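Local coordinates for phenylacetic acid degradation protein paaI (Escherichia coli, PDB 2FS2) that hydrolyses ring-hydroxylated phenylacetyl-CoA thioesters, working as a homotetramer in the phenylacetate degradation pathway, at residues Asn9-Ala12 / Met13-Asp17. Numbering follows the deposited sequence.
Sequences NAHA and MYEND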
loop_
_atom_site.group_PDB
_atom_site.type_symbol
_atom_site.label_atom_id
_atom_site.label_comp_id
_atom_site.label_asym_id
_atom_site.label_seq_id
_atom_site.Cartn_x
_atom_site.Cartn_y
_atom_site.Cartn_z
ATOM N N ASN B 9 8.300 19.291 21.479
ATOM C CA ASN B 9 7.165 19.110 20.570
ATOM C C ASN B 9 6.223 18.040 21.004
ATOM O O ASN B 9 5.000 18.249 21.000
ATOM C CB ASN B 9 7.685 18.848 19.140
ATOM C CG ASN B 9 8.442 20.065 18.606
ATOM O OD1 ASN B 9 7.964 21.152 18.761
ATOM N ND2 ASN B 9 9.644 19.890 18.105
ATOM N N ALA B 10 6.786 16.880 21.398
ATOM C CA ALA B 10 5.944 15.809 21.838
ATOM C C ALA B 10 5.197 16.124 23.097
ATOM O O ALA B 10 4.011 15.694 23.169
ATOM C CB ALA B 10 6.691 14.462 21.992
ATOM N N HIS B 11 5.838 16.800 24.095
ATOM C CA HIS B 11 5.071 17.201 25.291
ATOM C C HIS B 11 3.912 18.160 24.955
ATOM O O HIS B 11 2.845 18.037 25.502
ATOM C CB HIS B 11 5.950 17.836 26.392
ATOM C CG HIS B 11 6.803 16.834 27.112
ATOM N ND1 HIS B 11 8.100 17.093 27.478
ATOM C CD2 HIS B 11 6.577 15.530 27.415
ATOM C CE1 HIS B 11 8.624 16.009 28.027
ATOM N NE2 HIS B 11 7.718 15.048 27.991
ATOM N N ALA B 12 4.137 19.121 24.059
ATOM C CA ALA B 12 3.083 20.049 23.614
ATOM C C ALA B 12 1.933 19.314 22.986
ATOM O O ALA B 12 0.781 19.572 23.349
ATOM C CB ALA B 12 3.649 21.068 22.619
HETATM N N MSE B 13 2.217 18.378 22.076
HETATM C CA MSE B 13 1.131 17.626 21.466
HETATM C C MSE B 13 0.404 16.698 22.373
HETATM O O MSE B 13 -0.775 16.458 22.185
HETATM C CB MSE B 13 1.653 16.748 20.343
HETATM C CG MSE B 13 1.780 17.543 19.089
HETATM SE SE MSE B 13 2.774 16.385 17.823
HETATM C CE MSE B 13 4.492 17.364 17.773
ATOM N N TYR B 14 1.129 16.063 23.283
ATOM C CA TYR B 14 0.531 15.005 24.062
ATOM C C TYR B 14 -0.390 15.678 25.054
ATOM O O TYR B 14 -1.436 15.152 25.415
ATOM C CB TYR B 14 1.618 14.281 24.821
ATOM C CG TYR B 14 1.157 13.139 25.661
ATOM C CD1 TYR B 14 0.810 11.942 25.082
ATOM C CD2 TYR B 14 1.088 13.251 27.052
ATOM C CE1 TYR B 14 0.400 10.879 25.830
ATOM C CE2 TYR B 14 0.685 12.169 27.848
ATOM C CZ TYR B 14 0.345 10.981 27.225
ATOM O OH TYR B 14 -0.027 9.856 27.963
ATOM N N GLU B 15 0.009 16.861 25.487
ATOM C CA GLU B 15 -0.748 17.566 26.529
ATOM C C GLU B 15 -2.174 17.810 26.101
ATOM O O GLU B 15 -3.035 17.814 26.942
ATOM C CB GLU B 15 -0.063 18.875 26.969
ATOM C CG GLU B 15 1.032 18.767 28.086
ATOM C CD GLU B 15 1.433 17.321 28.524
ATOM O OE1 GLU B 15 0.653 16.666 29.298
ATOM O OE2 GLU B 15 2.547 16.827 28.123
ATOM N N ASN B 16 -2.447 17.943 24.806
ATOM C CA ASN B 16 -3.827 17.924 24.377
ATOM C C ASN B 16 -4.195 16.787 23.405
ATOM O O ASN B 16 -4.993 16.962 22.487
ATOM C CB ASN B 16 -4.232 19.285 23.821
ATOM C CG ASN B 16 -3.297 19.759 22.727
ATOM O OD1 ASN B 16 -2.484 20.663 22.948
ATOM N ND2 ASN B 16 -3.417 19.169 21.532
ATOM N N ASP B 17 -3.631 15.604 23.604
ATOM C CA ASP B 17 -4.015 14.446 22.780
ATOM C C ASP B 17 -4.972 13.563 23.533
ATOM O O ASP B 17 -4.515 12.640 24.209
ATOM C CB ASP B 17 -2.764 13.614 22.526
ATOM C CG ASP B 17 -2.890 12.676 21.346
ATOM O OD1 ASP B 17 -3.992 12.118 21.074
ATOM O OD2 ASP B 17 -1.862 12.391 20.678
#
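M13, a selenomethionine, folds back along the helix over N9. The chain turns about its CG-SE bond (chi3 -109°). This brings M13 CE 3.8 Å from N9 CB and 3.4 Å from N9 O. N9 O also accepts the backbone hydrogen bond from M13 N at 3.0 Å, nearly straight at 165°. Y14 N bonds to A10 O and E15 N to H11 O, both more bent. E15, one turn after H11, curls back toward it because its chain is bent at chi2 (7°). E15 OE2 ends 2.9 Å from H11 O. Both atoms are acceptors, so this is not a hydrogen bond, and the close approach makes the exact placement of the carboxylate doubtful. The spacing then shortens to i to i+3: D17 N bonds to Y14 O at 2.9 Å, and the N16 N to M13 O bond is weak. Further out, N9 ND2 bonds to S71 O, and Y14 OH to I25 O. A10, M13 and Y14 pack on Y67 of helix 54-70. D17 OD2 bonds to Y67 OH, and D17 OD1 N-caps helix 18-22 at A20 N. The M13-N9, Y14-A10 and E15-H11 pairs are i to i+4 contacts in the last turns of helix 2-15, beside the central helix of the hot dog fold.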